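Local coordinates for beta-lactamase Rm3 (Uncultured bacterium, PDB 5IQK), which hydrolyses the beta-lactam ring of antibiotics as a zinc-dependent, subclass B3 metallo-beta-lactamase, at residues S32-T37 / V218-H223; L72-H77 / L160-Q165; H150-H155 / R205-T210; G48-A53 / G78-A83. All blocks are in the same frame, centred on the assembly; numbering follows the deposited sequence.

Interaction 1 of 4, residues S32-T37 / V218-H223; sequences SSVLVT and VLISAH. With ZN (zinc ion), chain D.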
loop_
_atom_site.group_PDB
_atom_site.type_symbol
_atom_site.label_atom_id
_atom_site.label_comp_id
_atom_site.label_asym_id
_atom_site.label_seq_id
_atom_site.Cartn_x
_atom_site.Cartn_y
_atom_site.Cartn_z
ATOM N N SER A 32 -3.507 -1.783 -5.159
ATOM C CA SER A 32 -4.553 -1.623 -4.153
ATOM C C SER A 32 -4.784 -0.165 -3.791
ATOM O O SER A 32 -3.883 0.666 -3.865
ATOM C CB SER A 32 -4.226 -2.421 -2.885
ATOM O OG SER A 32 -4.174 -3.817 -3.162
ATOM N N SER A 33 -6.028 0.129 -3.453
ATOM C CA SER A 33 -6.401 1.368 -2.788
ATOM C C SER A 33 -7.536 0.989 -1.853
ATOM O O SER A 33 -8.401 0.201 -2.229
ATOM C CB SER A 33 -6.833 2.446 -3.786
ATOM O OG SER A 33 -7.150 3.653 -3.096
ATOM N N VAL A 34 -7.521 1.508 -0.629
ATOM C CA VAL A 34 -8.480 1.081 0.382
ATOM C C VAL A 34 -9.143 2.298 1.037
ATOM O O VAL A 34 -8.466 3.266 1.402
ATOM C CB VAL A 34 -7.792 0.191 1.465
ATOM C CG1 VAL A 34 -8.710 -0.030 2.677
ATOM C CG2 VAL A 34 -7.379 -1.152 0.862
ATOM N N LEU A 35 -10.461 2.224 1.185
ATOM C CA LEU A 35 -11.253 3.282 1.807
ATOM C C LEU A 35 -11.775 2.822 3.166
ATOM O O LEU A 35 -12.380 1.757 3.279
ATOM C CB LEU A 35 -12.410 3.677 0.888
ATOM C CG LEU A 35 -13.269 4.876 1.294
ATOM C CD1 LEU A 35 -12.489 6.171 1.117
ATOM C CD2 LEU A 35 -14.569 4.887 0.469
ATOM N N VAL A 36 -11.513 3.619 4.197
ATOM C CA VAL A 36 -11.980 3.322 5.536
ATOM C C VAL A 36 -12.877 4.483 5.977
ATOM O O VAL A 36 -12.410 5.608 6.146
ATOM C CB VAL A 36 -10.817 3.127 6.547
ATOM C CG1 VAL A 36 -11.372 2.607 7.876
ATOM C CG2 VAL A 36 -9.738 2.188 5.979
ATOM N N THR A 37 -14.159 4.205 6.159
ATOM C CA THR A 37 -15.163 5.262 6.239
ATOM C C THR A 37 -15.641 5.575 7.657
ATOM O O THR A 37 -15.523 4.756 8.569
ATOM C CB THR A 37 -16.400 4.895 5.406
ATOM O OG1 THR A 37 -17.018 3.731 5.966
ATOM C CG2 THR A 37 -16.013 4.613 3.944
ATOM N N VAL A 218 -7.585 -9.300 8.647
ATOM C CA VAL A 218 -7.803 -9.050 7.225
ATOM C C VAL A 218 -6.621 -8.310 6.594
ATOM O O VAL A 218 -6.310 -7.163 6.943
ATOM C CB VAL A 218 -9.105 -8.246 6.961
ATOM C CG1 VAL A 218 -9.286 -8.012 5.461
ATOM C CG2 VAL A 218 -10.328 -8.969 7.542
ATOM N N LEU A 219 -5.978 -8.981 5.647
ATOM C CA LEU A 219 -4.819 -8.432 4.961
ATOM C C LEU A 219 -5.157 -7.919 3.567
ATOM O O LEU A 219 -5.786 -8.613 2.766
ATOM C CB LEU A 219 -3.713 -9.488 4.868
ATOM C CG LEU A 219 -2.485 -9.119 4.025
ATOM C CD1 LEU A 219 -1.765 -7.939 4.680
ATOM C CD2 LEU A 219 -1.538 -10.305 3.847
ATOM N N ILE A 220 -4.721 -6.692 3.287
ATOM C CA ILE A 220 -4.653 -6.186 1.924
ATOM C C ILE A 220 -3.196 -5.805 1.623
ATOM O O ILE A 220 -2.609 -4.973 2.321
ATOM C CB ILE A 220 -5.555 -4.965 1.695
ATOM C CG1 ILE A 220 -7.004 -5.258 2.109
ATOM C CG2 ILE A 220 -5.493 -4.537 0.232
ATOM C CD1 ILE A 220 -7.324 -4.820 3.530
ATOM N N SER A 221 -2.606 -6.421 0.609
ATOM C CA SER A 221 -1.239 -6.059 0.205
ATOM C C SER A 221 -1.257 -4.984 -0.883
ATOM O O SER A 221 -2.170 -4.948 -1.710
ATOM C CB SER A 221 -0.474 -7.292 -0.291
ATOM O OG SER A 221 -1.258 -7.997 -1.236
ATOM N N ALA A 222 -0.233 -4.134 -0.891
ATOM C CA ALA A 222 -0.142 -3.015 -1.828
ATOM C C ALA A 222 -0.332 -3.485 -3.272
ATOM O O ALA A 222 -0.998 -2.816 -4.065
ATOM C CB ALA A 222 1.201 -2.297 -1.661
ATOM N N HIS A 223 0.235 -4.643 -3.599
ATOM C CA HIS A 223 -0.127 -5.337 -4.841
ATOM C C HIS A 223 -1.064 -6.475 -4.443
ATOM O O HIS A 223 -0.628 -7.422 -3.787
ATOM C CB HIS A 223 1.127 -5.860 -5.577
ATOM C CG HIS A 223 1.934 -4.786 -6.237
ATOM N ND1 HIS A 223 1.949 -4.591 -7.603
ATOM C CD2 HIS A 223 2.765 -3.854 -5.715
ATOM C CE1 HIS A 223 2.736 -3.570 -7.891
ATOM N NE2 HIS A 223 3.258 -3.117 -6.763
HETATM ZN ZN ZN D . 4.197 -1.343 -6.476
HETATM O O HOH W 1 5.753 -2.433 -5.046
HETATM O O HOH W 2 6.244 -0.920 -6.755
#
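Ser-32 meets the end of strand 218-221 and the residue after it with both its backbone N and its side-chain OG. The contact lies between the two facing sheets of the alpha-beta/beta-alpha fold of metallo-beta-lactamases: strand 34-36 belongs to the seven-stranded sheet, strand 218-221 to the five-stranded one. Three residues bury most of the surface, namely Ser-32, Ile-220 and Val-34. Ser-32 N donates to Ala-222 O at 2.9 Å, and the bond is nearly straight at 163°. Ser-32 OG donates to Ser-221 O at 2.7 Å. The hydroxyl stands beside its own backbone N and anti to the carbonyl carbon (chi1 -63°), which lets one residue reach two successive carbonyls. In this way Ser-32 supplies a donor to each of two buried backbone oxygens.

Val-34 and Ile-220 supply the apolar part, farther from the zinc ion. Ile-220 turns its CG2 methyl to the other sheet. That methyl touches Val-34 CG2 at 3.9 Å and also lies 3.7 Å from Ser-32 OG. The two branched side chains meet at an oblique angle, methyl against methyl. Tyr-177 of strand 171-178 also packs on Val-34, and Tyr-25 of strand 23-25 on Ser-32.

The segment 218-223 ends at the metal centre. His-223 binds one zinc ion together with Asp-81 and His-82, so the Ser-32 bonds hold the backbone directly before a zinc ligand. Ser-221 OG donates to His-223 O at 2.7 Å from above the carbonyl plane, and His-223 NE2 reaches the zinc ion at 2.0 Å.

Interaction 2 of 4, residues L72-H77 / L160-Q165; sequences LILNSH and LSWTWQ. With ZN (zinc ion), chain C.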
loop_
_atom_site.group_PDB
_atom_site.type_symbol
_atom_site.label_atom_id
_atom_site.label_comp_id
_atom_site.label_asym_id
_atom_site.label_seq_id
_atom_site.Cartn_x
_atom_site.Cartn_y
_atom_site.Cartn_z
ATOM N N LEU A 72 -8.180 12.219 5.045
ATOM C CA LEU A 72 -6.783 11.819 5.200
ATOM C C LEU A 72 -6.428 10.770 4.162
ATOM O O LEU A 72 -7.177 9.819 3.965
ATOM C CB LEU A 72 -6.528 11.269 6.600
ATOM C CG LEU A 72 -5.116 10.783 6.947
ATOM C CD1 LEU A 72 -4.074 11.891 6.832
ATOM C CD2 LEU A 72 -5.108 10.168 8.328
ATOM N N ILE A 73 -5.290 10.956 3.502
ATOM C CA ILE A 73 -4.781 9.998 2.528
ATOM C C ILE A 73 -3.446 9.446 3.028
ATOM O O ILE A 73 -2.566 10.221 3.412
ATOM C CB ILE A 73 -4.576 10.643 1.147
ATOM C CG1 ILE A 73 -5.892 11.246 0.644
ATOM C CG2 ILE A 73 -3.985 9.631 0.162
ATOM C CD1 ILE A 73 -5.735 12.076 -0.607
ATOM N N LEU A 74 -3.313 8.124 3.046
ATOM C CA LEU A 74 -2.090 7.473 3.512
ATOM C C LEU A 74 -1.316 6.861 2.353
ATOM O O LEU A 74 -1.897 6.388 1.390
ATOM C CB LEU A 74 -2.406 6.387 4.530
ATOM C CG LEU A 74 -3.340 6.874 5.648
ATOM C CD1 LEU A 74 -3.650 5.748 6.612
ATOM C CD2 LEU A 74 -2.759 8.077 6.373
ATOM N N ASN A 75 0.005 6.874 2.469
ATOM C CA ASN A 75 0.877 6.289 1.464
ATOM C C ASN A 75 1.605 5.062 2.015
ATOM O O ASN A 75 1.923 5.005 3.206
ATOM C CB ASN A 75 1.887 7.332 0.974
ATOM C CG ASN A 75 2.944 6.738 0.056
ATOM O OD1 ASN A 75 4.134 6.720 0.387
ATOM N ND2 ASN A 75 2.512 6.221 -1.087
ATOM N N SER A 76 1.854 4.082 1.156
ATOM C CA SER A 76 2.670 2.933 1.523
ATOM C C SER A 76 4.137 3.212 1.172
ATOM O O SER A 76 4.995 3.272 2.055
ATOM C CB SER A 76 2.181 1.672 0.817
ATOM O OG SER A 76 2.140 1.875 -0.583
ATOM N N HIS A 77 4.425 3.406 -0.112
ATOM C CA HIS A 77 5.775 3.854 -0.500
ATOM C C HIS A 77 5.757 4.715 -1.765
ATOM O O HIS A 77 4.731 4.833 -2.443
ATOM C CB HIS A 77 6.743 2.666 -0.652
ATOM C CG HIS A 77 6.447 1.726 -1.789
ATOM N ND1 HIS A 77 5.482 0.745 -1.712
ATOM C CD2 HIS A 77 7.066 1.545 -2.987
ATOM C CE1 HIS A 77 5.479 0.037 -2.831
ATOM N NE2 HIS A 77 6.425 0.503 -3.620
ATOM N N LEU A 160 6.034 1.855 4.258
ATOM C CA LEU A 160 5.157 1.929 5.421
ATOM C C LEU A 160 3.974 0.968 5.319
ATOM O O LEU A 160 3.328 0.900 4.285
ATOM C CB LEU A 160 4.595 3.335 5.581
ATOM C CG LEU A 160 5.215 4.420 6.440
ATOM C CD1 LEU A 160 4.190 5.529 6.487
ATOM C CD2 LEU A 160 5.538 3.899 7.831
ATOM N N SER A 161 3.643 0.285 6.408
ATOM C CA SER A 161 2.419 -0.508 6.463
ATOM C C SER A 161 1.486 0.099 7.521
ATOM O O SER A 161 1.943 0.812 8.421
ATOM C CB SER A 161 2.734 -1.971 6.780
ATOM O OG SER A 161 3.573 -2.535 5.778
ATOM N N TRP A 162 0.190 -0.186 7.415
ATOM C CA TRP A 162 -0.820 0.467 8.241
ATOM C C TRP A 162 -1.754 -0.546 8.888
ATOM O O TRP A 162 -2.154 -1.518 8.251
ATOM C CB TRP A 162 -1.649 1.441 7.397
ATOM C CG TRP A 162 -0.865 2.608 6.874
ATOM C CD1 TRP A 162 -0.204 2.690 5.678
ATOM C CD2 TRP A 162 -0.658 3.861 7.535
ATOM N NE1 TRP A 162 0.401 3.923 5.560
ATOM C CE2 TRP A 162 0.129 4.659 6.683
ATOM C CE3 TRP A 162 -1.070 4.387 8.759
ATOM C CZ2 TRP A 162 0.512 5.957 7.024
ATOM C CZ3 TRP A 162 -0.691 5.677 9.095
ATOM C CH2 TRP A 162 0.100 6.444 8.231
ATOM N N THR A 163 -2.109 -0.310 10.148
ATOM C CA THR A 163 -3.088 -1.152 10.827
ATOM C C THR A 163 -4.193 -0.319 11.446
ATOM O O THR A 163 -3.992 0.830 11.838
ATOM C CB THR A 163 -2.471 -2.001 11.948
ATOM O OG1 THR A 163 -1.867 -1.136 12.926
ATOM C CG2 THR A 163 -1.443 -2.979 11.396
ATOM N N TRP A 164 -5.361 -0.932 11.544
ATOM C CA TRP A 164 -6.512 -0.326 12.184
ATOM C C TRP A 164 -7.512 -1.427 12.486
ATOM O O TRP A 164 -7.331 -2.564 12.055
ATOM C CB TRP A 164 -7.131 0.747 11.283
ATOM C CG TRP A 164 -7.733 0.210 10.011
ATOM C CD1 TRP A 164 -9.053 -0.022 9.764
ATOM C CD2 TRP A 164 -7.031 -0.173 8.818
ATOM N NE1 TRP A 164 -9.225 -0.510 8.495
ATOM C CE2 TRP A 164 -7.998 -0.615 7.891
ATOM C CE3 TRP A 164 -5.686 -0.178 8.444
ATOM C CZ2 TRP A 164 -7.666 -1.060 6.623
ATOM C CZ3 TRP A 164 -5.351 -0.624 7.176
ATOM C CH2 TRP A 164 -6.331 -1.057 6.281
ATOM N N GLN A 165 -8.585 -1.085 13.194
ATOM C CA GLN A 165 -9.657 -2.041 13.445
ATOM C C GLN A 165 -10.923 -1.631 12.715
ATOM O O GLN A 165 -11.213 -0.448 12.581
ATOM C CB GLN A 165 -9.963 -2.162 14.947
ATOM C CG GLN A 165 -8.784 -2.531 15.809
ATOM C CD GLN A 165 -9.202 -3.099 17.152
ATOM O OE1 GLN A 165 -10.318 -2.861 17.628
ATOM N NE2 GLN A 165 -8.308 -3.863 17.769
HETATM ZN ZN ZN C . 7.301 -0.389 -5.271
HETATM O O HOH W 1 5.753 -2.433 -5.046
HETATM O O HOH W 2 6.244 -0.920 -6.755
#
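Ser-76 O accepts the backbone N-H of Leu-160 at 2.8 Å. The bond is bent, 140° at the hydrogen. Next to it, the indole N-H of Trp-162 points almost straight at Asn-75 O, with NE1 to O 3.0 Å and an angle of 174°. The oxygen lies in the indole plane, but the donor stands above the plane of the Asn-75 carbonyl. One edge of the ring is thus fixed by a polar bond, while Leu-74 covers a face. Leu-74 CD1 sits 3.6 Å from the centroid of the six-membered ring, over the face but displaced toward the CE3 rim, in a CH-pi contact. Leu-74 CB lies against the same ring at CE2, 3.7 Å away.

Past this contact the chain runs to His-77, whose NE2 binds a zinc ion with His-79 and His-155. Asn-75 ND2 donates to His-77 O at 2.9 Å, tying the turn together. Ser-76 OG is bonded to Asp-46.

The contact joins the end of strand 70-74, in the seven-stranded sheet, to strand 160-168 of the five-stranded sheet. Strand 145-151 adds Leu-147 against Leu-74 and Ala-149 against Trp-162, and helix 86-93 packs on Ile-73 and Asn-75.

Interaction 3 of 4, residues H150-H155 / R205-T210; sequences HATPGH and RHSFET. With ZN (zinc ion), chain C.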
loop_
_atom_site.group_PDB
_atom_site.type_symbol
_atom_site.label_atom_id
_atom_site.label_comp_id
_atom_site.label_asym_id
_atom_site.label_seq_id
_atom_site.Cartn_x
_atom_site.Cartn_y
_atom_site.Cartn_z
ATOM N N HIS A 150 3.452 1.546 10.595
ATOM C CA HIS A 150 4.535 0.645 10.954
ATOM C C HIS A 150 5.600 0.735 9.883
ATOM O O HIS A 150 5.339 0.429 8.721
ATOM C CB HIS A 150 4.038 -0.794 11.093
ATOM C CG HIS A 150 2.905 -0.946 12.052
ATOM N ND1 HIS A 150 3.091 -1.241 13.386
ATOM C CD2 HIS A 150 1.568 -0.817 11.878
ATOM C CE1 HIS A 150 1.918 -1.299 13.988
ATOM N NE2 HIS A 150 0.978 -1.045 13.096
ATOM N N ALA A 151 6.804 1.149 10.266
ATOM C CA ALA A 151 7.887 1.232 9.285
ATOM C C ALA A 151 8.202 -0.152 8.729
ATOM O O ALA A 151 8.537 -1.064 9.494
ATOM C CB ALA A 151 9.133 1.856 9.912
ATOM N N THR A 152 8.074 -0.317 7.407
ATOM C CA THR A 152 8.419 -1.590 6.757
ATOM C C THR A 152 9.207 -1.388 5.459
ATOM O O THR A 152 8.761 -1.747 4.368
ATOM C CB THR A 152 7.149 -2.458 6.461
ATOM O OG1 THR A 152 6.226 -1.741 5.625
ATOM C CG2 THR A 152 6.467 -2.870 7.762
ATOM N N PRO A 153 10.409 -0.840 5.584
ATOM C CA PRO A 153 11.263 -0.614 4.410
ATOM C C PRO A 153 11.911 -1.899 3.880
ATOM O O PRO A 153 11.780 -2.977 4.479
ATOM C CB PRO A 153 12.332 0.344 4.948
ATOM C CG PRO A 153 12.461 -0.029 6.374
ATOM C CD PRO A 153 11.056 -0.392 6.833
ATOM N N GLY A 154 12.622 -1.766 2.764
ATOM C CA GLY A 154 13.327 -2.879 2.156
ATOM C C GLY A 154 13.123 -2.878 0.652
ATOM O O GLY A 154 14.078 -2.794 -0.119
ATOM N N HIS A 155 11.866 -2.962 0.231
ATOM C CA HIS A 155 11.516 -2.791 -1.172
ATOM C C HIS A 155 11.837 -1.356 -1.583
ATOM O O HIS A 155 12.256 -1.108 -2.719
ATOM C CB HIS A 155 10.033 -3.147 -1.387
ATOM C CG HIS A 155 9.487 -2.767 -2.727
ATOM N ND1 HIS A 155 9.619 -3.565 -3.845
ATOM C CD2 HIS A 155 8.764 -1.689 -3.122
ATOM C CE1 HIS A 155 9.023 -2.984 -4.873
ATOM N NE2 HIS A 155 8.481 -1.853 -4.455
ATOM N N ARG A 205 14.922 -7.646 6.667
ATOM C CA ARG A 205 14.825 -8.595 7.771
ATOM C C ARG A 205 13.968 -8.070 8.915
ATOM O O ARG A 205 13.183 -8.814 9.494
ATOM C CB ARG A 205 16.209 -8.970 8.323
ATOM C CG ARG A 205 17.188 -9.512 7.301
ATOM C CD ARG A 205 16.801 -10.914 6.877
ATOM N NE ARG A 205 17.751 -11.488 5.929
ATOM C CZ ARG A 205 17.479 -12.537 5.163
ATOM N NH1 ARG A 205 16.284 -13.116 5.240
ATOM N NH2 ARG A 205 18.392 -13.001 4.317
ATOM N N HIS A 206 14.133 -6.795 9.255
ATOM C CA HIS A 206 13.392 -6.230 10.368
ATOM C C HIS A 206 11.913 -6.062 9.969
ATOM O O HIS A 206 11.020 -6.187 10.815
ATOM C CB HIS A 206 14.025 -4.914 10.840
ATOM C CG HIS A 206 13.424 -4.370 12.104
ATOM N ND1 HIS A 206 13.795 -4.823 13.352
ATOM C CD2 HIS A 206 12.507 -3.396 12.317
ATOM C CE1 HIS A 206 13.113 -4.171 14.277
ATOM N NE2 HIS A 206 12.333 -3.291 13.675
ATOM N N SER A 207 11.664 -5.744 8.701
ATOM C CA SER A 207 10.291 -5.645 8.180
ATOM C C SER A 207 9.599 -7.004 8.215
ATOM O O SER A 207 8.431 -7.092 8.593
ATOM C CB SER A 207 10.273 -5.082 6.752
ATOM O OG SER A 207 10.630 -3.712 6.772
ATOM N N PHE A 208 10.315 -8.056 7.818
ATOM C CA PHE A 208 9.809 -9.430 7.946
ATOM C C PHE A 208 9.368 -9.719 9.388
ATOM O O PHE A 208 8.301 -10.292 9.625
ATOM C CB PHE A 208 10.866 -10.457 7.519
ATOM C CG PHE A 208 11.243 -10.404 6.052
ATOM C CD1 PHE A 208 10.448 -9.764 5.116
ATOM C CD2 PHE A 208 12.402 -11.027 5.620
ATOM C CE1 PHE A 208 10.811 -9.729 3.771
ATOM C CE2 PHE A 208 12.767 -11.007 4.282
ATOM C CZ PHE A 208 11.976 -10.360 3.351
ATOM N N GLU A 209 10.202 -9.322 10.348
ATOM C CA GLU A 209 9.915 -9.510 11.759
ATOM C C GLU A 209 8.681 -8.718 12.183
ATOM O O GLU A 209 7.841 -9.211 12.926
ATOM C CB GLU A 209 11.109 -9.053 12.591
ATOM C CG GLU A 209 12.367 -9.883 12.430
ATOM C CD GLU A 209 13.595 -9.158 12.939
ATOM O OE1 GLU A 209 13.434 -8.065 13.516
ATOM O OE2 GLU A 209 14.711 -9.701 12.803
ATOM N N THR A 210 8.600 -7.477 11.711
ATOM C CA THR A 210 7.511 -6.575 12.069
ATOM C C THR A 210 6.172 -7.092 11.568
ATOM O O THR A 210 5.202 -7.196 12.324
ATOM C CB THR A 210 7.741 -5.169 11.488
ATOM O OG1 THR A 210 8.863 -4.562 12.137
ATOM C CG2 THR A 210 6.510 -4.291 11.694
HETATM ZN ZN ZN C . 7.301 -0.389 -5.271
HETATM O O HOH W 1 5.753 -2.433 -5.046
HETATM O O HOH W 2 6.244 -0.920 -6.755
#
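Ser-207 and Pro-153 form the tight part of this contact. Ser-207 OG lies 2.7 Å from Pro-153 O and 3.3 Å from Pro-153 CD. It also comes within 3.0 Å of Thr-152 C, so the hydroxyl sits close against the peptide link between Thr-152 and Pro-153. Asp-203 O, one turn earlier in the helix, is a second acceptor close to the same hydroxyl. With chi1 at -70° the hydroxyl stands beside its own backbone N, a position that suits both oxygens. Ser-207 and Thr-152 are buried here, though Pro-153 is itself partly exposed. Ser-207 contributes the largest share of the helix surface covered.

The other end is looser and partly open to solvent. Thr-210 meets it mainly with a methyl: its CG2 is 4.2 Å from Thr-152 CG2 and 4.3 Å from His-150 CB. Thr-210 OG1 lies near His-206 O of its own helix. The polar end of Thr-152 is used elsewhere, with OG1 bonded to Ser-161 OG, and His-150 NE2 is bonded to Thr-163 OG1.

The segment 150-155 leads from its strand to the active site, where His-155 NE2 binds a zinc ion at 2.0 Å, along with His-77 and His-79. Helix 200-212 lies against the end of strand 145-151 and the loop after it. Away from this contact, Phe-208 of the same helix packs on Val-254 and Arg-258 of helix 249-269.

Interaction 4 of 4, residues G48-A53 / G78-A83; sequences GLPESA and GHIDHA. With ZN (zinc ion), chain D; ZN (zinc ion), chain C.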
loop_
_atom_site.group_PDB
_atom_site.type_symbol
_atom_site.label_atom_id
_atom_site.label_comp_id
_atom_site.label_asym_id
_atom_site.label_seq_id
_atom_site.Cartn_x
_atom_site.Cartn_y
_atom_site.Cartn_z
ATOM N N GLY A 48 -2.365 4.645 -6.402
ATOM C CA GLY A 48 -2.111 3.975 -7.673
ATOM C C GLY A 48 -1.212 4.793 -8.577
ATOM O O GLY A 48 -0.502 5.684 -8.105
ATOM N N LEU A 49 -1.236 4.465 -9.867
ATOM C CA LEU A 49 -0.546 5.232 -10.902
ATOM C C LEU A 49 -1.255 6.566 -11.104
ATOM O O LEU A 49 -2.380 6.731 -10.642
ATOM C CB LEU A 49 -0.524 4.447 -12.216
ATOM C CG LEU A 49 0.315 3.173 -12.240
ATOM C CD1 LEU A 49 -0.170 2.237 -13.363
ATOM C CD2 LEU A 49 1.807 3.488 -12.443
ATOM N N PRO A 50 -0.612 7.517 -11.800
ATOM C CA PRO A 50 -1.317 8.770 -12.092
ATOM C C PRO A 50 -2.654 8.514 -12.761
ATOM O O PRO A 50 -3.630 9.184 -12.422
ATOM C CB PRO A 50 -0.361 9.501 -13.030
ATOM C CG PRO A 50 0.995 9.003 -12.604
ATOM C CD PRO A 50 0.783 7.552 -12.282
ATOM N N GLU A 51 -2.701 7.543 -13.672
ATOM C CA GLU A 51 -3.940 7.215 -14.362
ATOM C C GLU A 51 -4.880 6.351 -13.505
ATOM O O GLU A 51 -5.982 5.989 -13.949
ATOM C CB GLU A 51 -3.636 6.524 -15.705
ATOM C CG GLU A 51 -2.883 5.197 -15.592
ATOM C CD GLU A 51 -1.364 5.338 -15.677
ATOM O OE1 GLU A 51 -0.798 6.331 -15.161
ATOM O OE2 GLU A 51 -0.728 4.436 -16.263
ATOM N N SER A 52 -4.475 6.044 -12.278
ATOM C CA SER A 52 -5.355 5.327 -11.363
ATOM C C SER A 52 -6.306 6.248 -10.627
ATOM O O SER A 52 -7.371 5.811 -10.214
ATOM C CB SER A 52 -4.560 4.538 -10.329
ATOM O OG SER A 52 -3.757 3.560 -10.948
ATOM N N ALA A 53 -5.921 7.509 -10.453
ATOM C CA ALA A 53 -6.704 8.436 -9.644
ATOM C C ALA A 53 -8.171 8.559 -10.094
ATOM O O ALA A 53 -9.067 8.484 -9.255
ATOM C CB ALA A 53 -6.033 9.813 -9.618
ATOM N N GLY A 78 6.910 5.301 -2.079
ATOM C CA GLY A 78 7.000 6.398 -3.028
ATOM C C GLY A 78 7.100 6.055 -4.504
ATOM O O GLY A 78 7.277 6.938 -5.339
ATOM N N HIS A 79 7.008 4.779 -4.843
ATOM C CA HIS A 79 7.009 4.411 -6.253
ATOM C C HIS A 79 5.780 4.935 -6.964
ATOM O O HIS A 79 4.711 5.045 -6.359
ATOM C CB HIS A 79 7.093 2.903 -6.422
ATOM C CG HIS A 79 8.464 2.342 -6.202
ATOM N ND1 HIS A 79 8.667 1.036 -5.827
ATOM C CD2 HIS A 79 9.695 2.903 -6.313
ATOM C CE1 HIS A 79 9.965 0.803 -5.730
ATOM N NE2 HIS A 79 10.612 1.921 -6.007
ATOM N N ILE A 80 5.942 5.225 -8.253
ATOM C CA ILE A 80 4.883 5.821 -9.064
ATOM C C ILE A 80 3.579 5.015 -9.073
ATOM O O ILE A 80 2.502 5.590 -9.239
ATOM C CB ILE A 80 5.380 6.042 -10.526
ATOM C CG1 ILE A 80 4.342 6.804 -11.358
ATOM C CG2 ILE A 80 5.754 4.712 -11.193
ATOM C CD1 ILE A 80 4.909 7.409 -12.645
ATOM N N ASP A 81 3.649 3.699 -8.900
ATOM C CA ASP A 81 2.432 2.895 -8.982
ATOM C C ASP A 81 1.624 2.899 -7.680
ATOM O O ASP A 81 0.582 2.242 -7.619
ATOM C CB ASP A 81 2.744 1.444 -9.392
ATOM C CG ASP A 81 3.760 0.771 -8.469
ATOM O OD1 ASP A 81 4.736 1.447 -8.096
ATOM O OD2 ASP A 81 3.591 -0.426 -8.126
ATOM N N HIS A 82 2.095 3.627 -6.657
ATOM C CA HIS A 82 1.328 3.815 -5.413
ATOM C C HIS A 82 1.137 5.302 -5.108
ATOM O O HIS A 82 0.157 5.711 -4.471
ATOM C CB HIS A 82 2.034 3.091 -4.246
ATOM C CG HIS A 82 2.300 1.645 -4.530
ATOM N ND1 HIS A 82 1.346 0.665 -4.349
ATOM C CD2 HIS A 82 3.375 1.026 -5.073
ATOM C CE1 HIS A 82 1.835 -0.500 -4.733
ATOM N NE2 HIS A 82 3.066 -0.312 -5.176
ATOM N N ALA A 83 2.072 6.117 -5.578
ATOM C CA ALA A 83 2.072 7.537 -5.252
ATOM C C ALA A 83 1.686 8.425 -6.426
ATOM O O ALA A 83 1.410 9.610 -6.233
ATOM C CB ALA A 83 3.464 7.956 -4.707
HETATM ZN ZN ZN D . 4.197 -1.343 -6.476
HETATM ZN ZN ZN C . 7.301 -0.389 -5.271
HETATM O O HOH W 2 6.244 -0.920 -6.755
HETATM O O HOH W 1 5.753 -2.433 -5.046
#
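Gly-48 and Leu-49 run closely past the backbone of Ile-80 to His-82, with Gly-48 CA 3.2 Å from Asp-81 O and Leu-49 CA 3.5 Å from Ile-80 O, both as CA-H...O contacts. Gly-48 has a positive phi of 64°, a conformation glycine adopts readily. Backbone hydrogen bonds pair Gly-48 with Gly-85 and His-82 with Gly-47.

Among the side chains, Leu-49 reaches across with one methyl. Its CD2 rests on Asp-81, 3.6 Å from CA, close to the root of a zinc-binding side chain. Pro-50 and Ile-80 make a second apolar touch. Pro-50 CD meets Ile-80 CG1 at 3.8 Å, and the two side chains cross at about a right angle. Ile-80 CG1 is anti to the backbone N (chi1 -174°), which lays the chain out toward the proline ring. Leu-49 also touches Cys-7 of helix 5-10.

The Asp-81 carboxylate leads away from Leu-49, to one zinc ion. OD2 binds it at 2.0 Å, and OD1 accepts a hydrogen bond from water 2. His-82 NE2 binds the same zinc ion, while His-79 ND1 binds the second. His-79 sits at the N-cap position of the short helix 80-83, and its carbonyl accepts from both His-82 N and Ala-83 N. His-79, Asp-81 and His-82, with His-77 just before them, make up the HxHxDH motif of the metallo-beta-lactamase superfamily, here holding a two-zinc site.

Each of the four contacts includes a segment carrying ligands of the two-zinc site. Interactions 1 and 2 have centres 9 Å apart and both join the seven-stranded sheet to the five-stranded one; they touch where Val-36 CG2 packs on Trp-164 NE1. Interactions 2 and 3 use neighbouring strands of the five-stranded sheet, 160-168 and 145-151. Interaction 4 lies farthest from interaction 3, with centres 22 Å apart on opposite sides of the chain's centre. Along the chain, all the other segments fall between the two of interaction 1. Interactions 2, 3 and 4 bring His-77, His-155 and His-79 to one zinc ion. Interactions 1 and 4 bring His-223, Asp-81 and His-82 to the other.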